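PDB 3HVY: cystathionine beta-lyase family protein, YNBB B.subtilis ortholog from Clostridium acetobutylicum, which is probably a pyridoxal-phosphate-dependent lyase of the methionine gamma-lyase family, suggested to act in aluminium resistance. Local coordinates for residues 115-126 against 148-157; 177-185 against 213-223. One frame throughout, in Å; residues are numbered along the deposited sequence.

Contact 1: residues 115-126 against 148-157; sequences PNDTMMSICGMP and YGVKYKMVDL
The ring of Tyr152 meets Ser121 at its edge: Ser121 OG lies near the ring plane and is hydrogen-bonded to Tyr152 OH at 2.8 Å. Ser121 OG is also hydrogen-bonded to His181, so this hydroxyl has two polar partners. Met119 SE stands 5.3 Å from the centroid of the Tyr152 ring, 71° off the ring normal, an oblique Met-aromatic contact. The Pro126 and Tyr152 side chains come from opposite directions, Pro126 CG 3.2 Å from Tyr152 OH and oblique to the ring. With CG anti to the backbone N (chi1 -177°), the Tyr152 ring runs alongside Met119 and Ser121 on one face of the sheet. Strands 118-121 and 151-154 are parallel neighbours joined by a beta-alpha-beta connection through helix 131-134, and strand 151-154 is one of the two outer strands of the large sheet within this chain. Backbone bonds link them in alternation, from Lys151 N to Asp117 O through to Val155 N to Ser121 O. On the other face, Thr118 OG1 packs on Lys151 CB at 3.5 Å and is hydrogen-bonded to Ser176. Met120 SE touches Val155 CG2 at 3.7 Å. Lys153 NZ forms salt bridges with Asp174 and Glu170. Beyond the strands, Gly124 N donates to Val155 O at 2.9 Å.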
loop_
_atom_site.group_PDB
_atom_site.type_symbol
_atom_site.label_atom_id
_atom_site.label_comp_id
_atom_site.label_asym_id
_atom_site.label_seq_id
_atom_site.Cartn_x
_atom_site.Cartn_y
_atom_site.Cartn_z
ATOM N N PRO D 115 -36.060 -13.024 12.488
ATOM C CA PRO D 115 -37.112 -13.907 12.024
ATOM C C PRO D 115 -38.499 -13.441 12.479
ATOM O O PRO D 115 -38.677 -13.049 13.645
ATOM C CB PRO D 115 -36.733 -15.252 12.676
ATOM C CG PRO D 115 -35.271 -15.154 12.931
ATOM C CD PRO D 115 -35.010 -13.740 13.245
ATOM N N ASN D 116 -39.469 -13.568 11.575
ATOM C CA ASN D 116 -40.861 -13.164 11.762
ATOM C C ASN D 116 -41.078 -11.676 11.582
ATOM O O ASN D 116 -42.227 -11.240 11.612
ATOM C CB ASN D 116 -41.473 -13.625 13.086
ATOM C CG ASN D 116 -41.378 -15.096 13.264
ATOM O OD1 ASN D 116 -41.628 -15.856 12.338
ATOM N ND2 ASN D 116 -40.976 -15.516 14.450
ATOM N N ASP D 117 -39.998 -10.911 11.381
ATOM C CA ASP D 117 -40.118 -9.518 11.019
ATOM C C ASP D 117 -40.459 -9.443 9.529
ATOM O O ASP D 117 -40.168 -10.361 8.768
ATOM C CB ASP D 117 -38.813 -8.747 11.184
ATOM C CG ASP D 117 -38.445 -8.443 12.613
ATOM O OD1 ASP D 117 -39.248 -8.662 13.518
ATOM O OD2 ASP D 117 -37.336 -7.890 12.807
ATOM N N THR D 118 -41.120 -8.359 9.131
ATOM C CA THR D 118 -41.360 -8.077 7.720
ATOM C C THR D 118 -40.618 -6.838 7.250
ATOM O O THR D 118 -40.608 -5.814 7.934
ATOM C CB THR D 118 -42.826 -7.903 7.417
ATOM O OG1 THR D 118 -43.541 -9.067 7.828
ATOM C CG2 THR D 118 -43.024 -7.665 5.915
HETATM N N MSE D 119 -39.979 -6.960 6.086
HETATM C CA MSE D 119 -39.328 -5.865 5.366
HETATM C C MSE D 119 -40.261 -5.456 4.220
HETATM O O MSE D 119 -40.828 -6.311 3.535
HETATM C CB MSE D 119 -38.002 -6.334 4.754
HETATM C CG MSE D 119 -37.359 -5.343 3.850
HETATM SE SE MSE D 119 -35.791 -6.095 2.913
HETATM C CE MSE D 119 -35.521 -4.605 1.628
HETATM N N MSE D 120 -40.404 -4.153 3.989
HETATM C CA MSE D 120 -41.308 -3.707 2.945
HETATM C C MSE D 120 -40.656 -2.688 2.060
HETATM O O MSE D 120 -40.199 -1.632 2.539
HETATM C CB MSE D 120 -42.628 -3.168 3.525
HETATM C CG MSE D 120 -43.656 -2.710 2.424
HETATM SE SE MSE D 120 -45.414 -2.250 3.071
HETATM C CE MSE D 120 -44.862 -0.737 4.182
ATOM N N SER D 121 -40.563 -3.032 0.777
ATOM C CA SER D 121 -40.021 -2.137 -0.234
ATOM C C SER D 121 -41.197 -1.313 -0.779
ATOM O O SER D 121 -42.242 -1.870 -1.137
ATOM C CB SER D 121 -39.357 -2.902 -1.387
ATOM O OG SER D 121 -38.135 -3.470 -0.986
ATOM N N ILE D 122 -41.031 -0.007 -0.848
ATOM C CA ILE D 122 -42.130 0.834 -1.269
ATOM C C ILE D 122 -41.993 1.551 -2.634
ATOM O O ILE D 122 -42.943 2.212 -3.069
ATOM C CB ILE D 122 -42.591 1.787 -0.173
ATOM C CG1 ILE D 122 -41.508 2.831 0.130
ATOM C CG2 ILE D 122 -43.059 0.992 1.090
ATOM C CD1 ILE D 122 -42.019 4.018 1.023
ATOM N N CYS D 123 -40.875 1.343 -3.324
ATOM C CA CYS D 123 -40.635 1.914 -4.627
ATOM C C CYS D 123 -40.676 0.845 -5.721
ATOM O O CYS D 123 -39.900 0.912 -6.664
ATOM C CB CYS D 123 -39.256 2.561 -4.647
ATOM S SG CYS D 123 -39.027 3.781 -3.390
ATOM N N GLY D 124 -41.548 -0.148 -5.604
ATOM C CA GLY D 124 -41.566 -1.235 -6.581
ATOM C C GLY D 124 -40.385 -2.196 -6.431
ATOM O O GLY D 124 -39.773 -2.285 -5.377
HETATM N N MSE D 125 -40.107 -2.953 -7.489
HETATM C CA MSE D 125 -39.032 -3.962 -7.526
HETATM C C MSE D 125 -37.654 -3.357 -7.226
HETATM O O MSE D 125 -37.266 -2.330 -7.789
HETATM C CB MSE D 125 -39.004 -4.643 -8.898
HETATM C CG MSE D 125 -38.229 -6.006 -8.981
HETATM SE SE MSE D 125 -38.966 -7.349 -7.792
HETATM C CE MSE D 125 -40.872 -7.192 -8.193
ATOM N N PRO D 126 -36.926 -3.955 -6.281
ATOM C CA PRO D 126 -35.614 -3.455 -5.998
ATOM C C PRO D 126 -34.624 -3.798 -7.096
ATOM O O PRO D 126 -34.906 -4.667 -7.929
ATOM C CB PRO D 126 -35.216 -4.199 -4.716
ATOM C CG PRO D 126 -36.385 -4.855 -4.234
ATOM C CD PRO D 126 -37.307 -5.054 -5.382
ATOM N N TYR D 148 -33.853 -16.822 6.594
ATOM C CA TYR D 148 -33.792 -16.557 8.027
ATOM C C TYR D 148 -35.130 -16.131 8.622
ATOM O O TYR D 148 -35.166 -15.555 9.705
ATOM C CB TYR D 148 -32.732 -15.528 8.374
ATOM C CG TYR D 148 -31.363 -16.131 8.320
ATOM C CD1 TYR D 148 -30.854 -16.850 9.410
ATOM C CD2 TYR D 148 -30.581 -16.023 7.177
ATOM C CE1 TYR D 148 -29.612 -17.445 9.361
ATOM C CE2 TYR D 148 -29.327 -16.620 7.119
ATOM C CZ TYR D 148 -28.854 -17.324 8.214
ATOM O OH TYR D 148 -27.636 -17.925 8.164
ATOM N N GLY D 149 -36.218 -16.406 7.916
ATOM C CA GLY D 149 -37.547 -16.174 8.470
ATOM C C GLY D 149 -38.079 -14.771 8.321
ATOM O O GLY D 149 -39.122 -14.441 8.904
ATOM N N VAL D 150 -37.389 -13.953 7.549
ATOM C CA VAL D 150 -37.819 -12.567 7.367
ATOM C C VAL D 150 -38.798 -12.527 6.191
ATOM O O VAL D 150 -38.487 -12.976 5.098
ATOM C CB VAL D 150 -36.651 -11.635 7.191
ATOM C CG1 VAL D 150 -37.128 -10.173 6.987
ATOM C CG2 VAL D 150 -35.734 -11.769 8.399
ATOM N N LYS D 151 -39.993 -12.015 6.452
ATOM C CA LYS D 151 -41.032 -11.880 5.437
ATOM C C LYS D 151 -40.785 -10.615 4.622
ATOM O O LYS D 151 -40.111 -9.678 5.090
ATOM C CB LYS D 151 -42.405 -11.849 6.117
ATOM C CG LYS D 151 -42.730 -13.125 6.878
ATOM C CD LYS D 151 -44.005 -12.989 7.729
ATOM C CE LYS D 151 -44.549 -14.342 8.223
ATOM N NZ LYS D 151 -43.762 -15.025 9.282
ATOM N N TYR D 152 -41.307 -10.604 3.396
ATOM C CA TYR D 152 -41.087 -9.517 2.455
ATOM C C TYR D 152 -42.372 -9.047 1.801
ATOM O O TYR D 152 -43.174 -9.854 1.399
ATOM C CB TYR D 152 -40.142 -9.954 1.359
ATOM C CG TYR D 152 -39.809 -8.864 0.367
ATOM C CD1 TYR D 152 -39.109 -7.764 0.762
ATOM C CD2 TYR D 152 -40.136 -8.969 -0.990
ATOM C CE1 TYR D 152 -38.804 -6.772 -0.115
ATOM C CE2 TYR D 152 -39.793 -7.968 -1.896
ATOM C CZ TYR D 152 -39.118 -6.865 -1.444
ATOM O OH TYR D 152 -38.719 -5.816 -2.297
ATOM N N LYS D 153 -42.588 -7.739 1.766
ATOM C CA LYS D 153 -43.690 -7.183 0.997
ATOM C C LYS D 153 -43.104 -6.137 0.090
ATOM O O LYS D 153 -42.146 -5.460 0.464
ATOM C CB LYS D 153 -44.776 -6.533 1.860
ATOM C CG LYS D 153 -45.561 -7.493 2.663
ATOM C CD LYS D 153 -46.565 -6.841 3.646
ATOM C CE LYS D 153 -47.606 -7.894 4.103
ATOM N NZ LYS D 153 -48.585 -7.442 5.143
HETATM N N MSE D 154 -43.735 -5.959 -1.066
HETATM C CA MSE D 154 -43.321 -4.953 -1.991
HETATM C C MSE D 154 -44.519 -4.185 -2.542
HETATM O O MSE D 154 -45.531 -4.775 -2.930
HETATM C CB MSE D 154 -42.500 -5.629 -3.070
HETATM C CG MSE D 154 -41.885 -4.632 -3.977
HETATM SE SE MSE D 154 -42.685 -4.871 -5.676
HETATM C CE MSE D 154 -41.289 -6.181 -5.861
ATOM N N VAL D 155 -44.436 -2.860 -2.518
ATOM C CA VAL D 155 -45.556 -2.008 -2.936
ATOM C C VAL D 155 -45.162 -1.455 -4.304
ATOM O O VAL D 155 -44.181 -0.721 -4.442
ATOM C CB VAL D 155 -45.896 -0.857 -1.933
ATOM C CG1 VAL D 155 -47.156 -0.044 -2.375
ATOM C CG2 VAL D 155 -46.098 -1.384 -0.461
ATOM N N ASP D 156 -45.926 -1.852 -5.321
ATOM C CA ASP D 156 -45.709 -1.343 -6.662
ATOM C C ASP D 156 -46.011 0.135 -6.728
ATOM O O ASP D 156 -46.862 0.681 -5.987
ATOM C CB ASP D 156 -46.604 -2.068 -7.663
ATOM C CG ASP D 156 -46.016 -3.362 -8.099
ATOM O OD1 ASP D 156 -44.840 -3.347 -8.548
ATOM O OD2 ASP D 156 -46.722 -4.374 -7.958
ATOM N N LEU D 157 -45.333 0.794 -7.642
ATOM C CA LEU D 157 -45.665 2.179 -7.918
ATOM C C LEU D 157 -47.094 2.228 -8.462
ATOM O O LEU D 157 -47.597 1.257 -9.007
ATOM C CB LEU D 157 -44.696 2.775 -8.911
ATOM C CG LEU D 157 -43.241 2.912 -8.450
ATOM C CD1 LEU D 157 -42.346 3.299 -9.647
ATOM C CD2 LEU D 157 -43.057 3.900 -7.292
HETATM O O HOH W 1 -45.248 2.510 -4.156
#

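Contact 2: residues 177-185 against 213-223; sequences IKLIHIQRS and VIVFVDNCYGE
His181 and Phe216 lie side by side and point the same way. Their rings meet rim to rim, His181 CD2 3.7 Å from Phe216 CD2, with the planes 23° apart. Gln183 and Asp218 are also side by side, amide and carboxylate planes 57° apart. A water gathers three of these groups: it lies in the plane of the His181 ring, 2.8 Å from NE2, and donates to Gln183 OE1 and to Asp218 OD2. His181 ND1 is hydrogen-bonded to Ser121 OG. Asp218 OD2 is also hydrogen-bonded to N1 of the modified lysine at position 244, which carries the cofactor. An aspartate paired with the pyridine nitrogen is a hallmark of fold-type I pyridoxal-phosphate enzymes. Strands 177-183 and 214-218 are parallel, linked through helix 196-207 as a beta-alpha-beta unit. Asp218 OD1 accepts from Cys220 N, an Asx turn that fixes the carboxylate. On the opposite face, Ile182 CD1 meets Val215 CG1 at 4.0 Å. Past the strand ends, Arg184 is extended, CG anti to its N (chi1 178°), and reaches along Asn219. Asn219 OD1 accepts from NH1 at the guanidinium edge, at 2.9 Å. Gly222 CA covers one guanidinium face, 3.6 Å above its plane. Glu229 takes a salt bridge from NH1.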
loop_
_atom_site.group_PDB
_atom_site.type_symbol
_atom_site.label_atom_id
_atom_site.label_comp_id
_atom_site.label_asym_id
_atom_site.label_seq_id
_atom_site.Cartn_x
_atom_site.Cartn_y
_atom_site.Cartn_z
ATOM N N ILE D 177 -44.227 -5.338 10.374
ATOM C CA ILE D 177 -43.389 -4.569 9.452
ATOM C C ILE D 177 -42.416 -3.746 10.250
ATOM O O ILE D 177 -42.813 -2.783 10.881
ATOM C CB ILE D 177 -44.178 -3.628 8.550
ATOM C CG1 ILE D 177 -45.102 -4.412 7.622
ATOM C CG2 ILE D 177 -43.200 -2.790 7.706
ATOM C CD1 ILE D 177 -46.089 -3.534 6.818
ATOM N N LYS D 178 -41.134 -4.106 10.230
ATOM C CA LYS D 178 -40.148 -3.395 11.048
ATOM C C LYS D 178 -39.258 -2.405 10.299
ATOM O O LYS D 178 -38.644 -1.503 10.911
ATOM C CB LYS D 178 -39.251 -4.419 11.741
ATOM C CG LYS D 178 -39.991 -5.503 12.557
ATOM C CD LYS D 178 -40.890 -4.947 13.653
ATOM C CE LYS D 178 -41.477 -6.059 14.498
ATOM N NZ LYS D 178 -41.994 -5.438 15.706
ATOM N N LEU D 179 -39.200 -2.559 8.986
ATOM C CA LEU D 179 -38.295 -1.784 8.146
ATOM C C LEU D 179 -38.951 -1.538 6.816
ATOM O O LEU D 179 -39.527 -2.440 6.212
ATOM C CB LEU D 179 -36.975 -2.542 7.957
ATOM C CG LEU D 179 -35.866 -1.811 7.176
ATOM C CD1 LEU D 179 -34.519 -2.234 7.712
ATOM C CD2 LEU D 179 -35.964 -2.065 5.649
ATOM N N ILE D 180 -38.912 -0.283 6.416
ATOM C CA ILE D 180 -39.348 0.186 5.117
ATOM C C ILE D 180 -38.080 0.564 4.342
ATOM O O ILE D 180 -37.200 1.319 4.840
ATOM C CB ILE D 180 -40.299 1.390 5.267
ATOM C CG1 ILE D 180 -41.682 0.885 5.727
ATOM C CG2 ILE D 180 -40.397 2.223 3.989
ATOM C CD1 ILE D 180 -42.697 1.959 5.884
ATOM N N HIS D 181 -38.007 0.011 3.146
ATOM C CA HIS D 181 -36.910 0.206 2.222
ATOM C C HIS D 181 -37.314 1.131 1.068
ATOM O O HIS D 181 -38.280 0.859 0.357
ATOM C CB HIS D 181 -36.464 -1.173 1.741
ATOM C CG HIS D 181 -35.661 -1.153 0.473
ATOM N ND1 HIS D 181 -36.110 -1.747 -0.682
ATOM C CD2 HIS D 181 -34.469 -0.592 0.173
ATOM C CE1 HIS D 181 -35.212 -1.563 -1.638
ATOM N NE2 HIS D 181 -34.223 -0.834 -1.151
ATOM N N ILE D 182 -36.616 2.265 0.965
ATOM C CA ILE D 182 -36.792 3.219 -0.127
ATOM C C ILE D 182 -35.503 3.158 -0.963
ATOM O O ILE D 182 -34.417 3.215 -0.430
ATOM C CB ILE D 182 -37.004 4.643 0.389
ATOM C CG1 ILE D 182 -38.267 4.686 1.277
ATOM C CG2 ILE D 182 -37.061 5.669 -0.778
ATOM C CD1 ILE D 182 -38.558 6.046 1.954
ATOM N N GLN D 183 -35.636 3.009 -2.266
ATOM C CA GLN D 183 -34.479 3.146 -3.198
ATOM C C GLN D 183 -34.519 4.569 -3.831
ATOM O O GLN D 183 -35.475 4.928 -4.515
ATOM C CB GLN D 183 -34.620 2.084 -4.260
ATOM C CG GLN D 183 -33.455 1.958 -5.197
ATOM C CD GLN D 183 -33.594 0.746 -6.089
ATOM O OE1 GLN D 183 -33.751 -0.385 -5.601
ATOM N NE2 GLN D 183 -33.520 0.963 -7.414
ATOM N N ARG D 184 -33.488 5.372 -3.601
ATOM C CA ARG D 184 -33.445 6.737 -4.132
ATOM C C ARG D 184 -33.273 6.753 -5.659
ATOM O O ARG D 184 -34.048 7.381 -6.382
ATOM C CB ARG D 184 -32.324 7.511 -3.447
ATOM C CG ARG D 184 -32.138 8.925 -3.945
ATOM C CD ARG D 184 -31.097 9.664 -3.052
ATOM N NE ARG D 184 -30.872 11.003 -3.534
ATOM C CZ ARG D 184 -30.026 11.870 -2.973
ATOM N NH1 ARG D 184 -29.305 11.534 -1.904
ATOM N NH2 ARG D 184 -29.884 13.061 -3.504
ATOM N N SER D 185 -32.247 6.051 -6.141
ATOM C CA SER D 185 -31.966 5.963 -7.571
ATOM C C SER D 185 -32.787 4.861 -8.265
ATOM O O SER D 185 -32.824 3.723 -7.805
ATOM C CB SER D 185 -30.463 5.717 -7.764
ATOM O OG SER D 185 -30.115 5.716 -9.122
ATOM N N VAL D 213 -41.263 2.372 12.912
ATOM C CA VAL D 213 -40.766 1.587 11.771
ATOM C C VAL D 213 -39.465 2.220 11.264
ATOM O O VAL D 213 -39.364 3.432 11.160
ATOM C CB VAL D 213 -41.857 1.454 10.655
ATOM C CG1 VAL D 213 -42.253 2.861 10.101
ATOM C CG2 VAL D 213 -41.395 0.535 9.554
ATOM N N ILE D 214 -38.455 1.389 10.999
ATOM C CA ILE D 214 -37.185 1.879 10.488
ATOM C C ILE D 214 -37.310 2.306 9.036
ATOM O O ILE D 214 -37.698 1.533 8.185
ATOM C CB ILE D 214 -36.057 0.775 10.619
ATOM C CG1 ILE D 214 -36.007 0.286 12.087
ATOM C CG2 ILE D 214 -34.724 1.313 10.089
ATOM C CD1 ILE D 214 -35.122 -0.959 12.371
ATOM N N VAL D 215 -36.984 3.544 8.733
ATOM C CA VAL D 215 -36.952 3.971 7.344
ATOM C C VAL D 215 -35.501 3.947 6.832
ATOM O O VAL D 215 -34.640 4.739 7.266
ATOM C CB VAL D 215 -37.602 5.330 7.166
ATOM C CG1 VAL D 215 -37.332 5.843 5.742
ATOM C CG2 VAL D 215 -39.087 5.245 7.512
ATOM N N PHE D 216 -35.251 2.987 5.949
ATOM C CA PHE D 216 -33.978 2.758 5.289
ATOM C C PHE D 216 -34.000 3.284 3.870
ATOM O O PHE D 216 -34.947 2.991 3.107
ATOM C CB PHE D 216 -33.627 1.258 5.255
ATOM C CG PHE D 216 -32.415 0.957 4.410
ATOM C CD1 PHE D 216 -31.140 1.366 4.812
ATOM C CD2 PHE D 216 -32.532 0.282 3.234
ATOM C CE1 PHE D 216 -30.019 1.101 3.998
ATOM C CE2 PHE D 216 -31.418 0.028 2.459
ATOM C CZ PHE D 216 -30.177 0.460 2.848
ATOM N N VAL D 217 -32.997 4.099 3.520
ATOM C CA VAL D 217 -32.824 4.551 2.094
ATOM C C VAL D 217 -31.471 4.106 1.489
ATOM O O VAL D 217 -30.415 4.419 2.015
ATOM C CB VAL D 217 -32.946 6.074 1.976
ATOM C CG1 VAL D 217 -32.943 6.587 0.502
ATOM C CG2 VAL D 217 -34.221 6.539 2.698
ATOM N N ASP D 218 -31.540 3.340 0.409
ATOM C CA ASP D 218 -30.392 3.012 -0.436
ATOM C C ASP D 218 -30.021 4.319 -1.111
ATOM O O ASP D 218 -30.782 4.813 -1.954
ATOM C CB ASP D 218 -30.833 1.965 -1.447
ATOM C CG ASP D 218 -29.790 1.683 -2.517
ATOM O OD1 ASP D 218 -28.753 2.389 -2.534
ATOM O OD2 ASP D 218 -30.046 0.771 -3.373
ATOM N N ASN D 219 -28.896 4.918 -0.701
ATOM C CA ASN D 219 -28.534 6.277 -1.155
ATOM C C ASN D 219 -27.552 6.271 -2.328
ATOM O O ASN D 219 -26.999 7.300 -2.662
ATOM C CB ASN D 219 -27.896 7.042 0.001
ATOM C CG ASN D 219 -28.061 8.513 -0.136
ATOM O OD1 ASN D 219 -29.087 8.970 -0.656
ATOM N ND2 ASN D 219 -27.041 9.301 0.317
ATOM N N CYS D 220 -27.275 5.095 -2.883
ATOM C CA CYS D 220 -26.342 5.010 -3.989
ATOM C C CYS D 220 -26.623 5.995 -5.137
ATOM O O CYS D 220 -27.730 6.077 -5.608
ATOM C CB CYS D 220 -26.319 3.586 -4.550
ATOM S SG CYS D 220 -25.406 2.389 -3.519
ATOM N N TYR D 221 -25.570 6.674 -5.562
ATOM C CA TYR D 221 -25.531 7.632 -6.666
ATOM C C TYR D 221 -26.086 8.990 -6.325
ATOM O O TYR D 221 -26.063 9.913 -7.149
ATOM C CB TYR D 221 -26.290 7.142 -7.865
ATOM C CG TYR D 221 -25.682 5.940 -8.577
ATOM C CD1 TYR D 221 -24.488 6.068 -9.234
ATOM C CD2 TYR D 221 -26.337 4.719 -8.652
ATOM C CE1 TYR D 221 -23.946 5.048 -9.950
ATOM C CE2 TYR D 221 -25.762 3.644 -9.385
ATOM C CZ TYR D 221 -24.578 3.852 -10.031
ATOM O OH TYR D 221 -23.949 2.867 -10.764
ATOM N N GLY D 222 -26.589 9.147 -5.122
ATOM C CA GLY D 222 -27.230 10.413 -4.794
ATOM C C GLY D 222 -26.396 11.356 -3.934
ATOM O O GLY D 222 -26.790 12.494 -3.706
ATOM N N GLU D 223 -25.267 10.912 -3.426
ATOM C CA GLU D 223 -24.544 11.717 -2.446
ATOM C C GLU D 223 -24.089 12.970 -3.080
ATOM O O GLU D 223 -23.554 12.920 -4.159
ATOM C CB GLU D 223 -23.325 10.968 -1.894
ATOM C CG GLU D 223 -23.655 9.589 -1.228
ATOM C CD GLU D 223 -23.685 8.403 -2.191
ATOM O OE1 GLU D 223 -23.542 8.585 -3.423
ATOM O OE2 GLU D 223 -23.853 7.256 -1.690
HETATM O O HOH W 2 -32.270 -0.684 -3.120
HETATM O O HOH W 3 -30.069 4.823 -4.719
#

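In the fold
Contacts 1 and 2 lie in one sheet, with centres about 12 Å apart. Strands 118-121 and 177-183 are adjacent, so the four strands run in the order 214-218, 177-183, 118-121, 151-154. Several backbone hydrogen bonds join the two inner strands, among them a probable one from His181 N to Met120 O at 2.8 Å. The contacts also meet through side chains: Ser121 OG lies 2.7 Å from His181 ND1, a probable hydrogen bond. A polar chain can therefore be traced from Tyr152 through Ser121, His181 and a water to Asp218, which is hydrogen-bonded to the cofactor nitrogen. Contact 2 thus reaches the active site directly, while contact 1 stands behind it, toward the sheet edge.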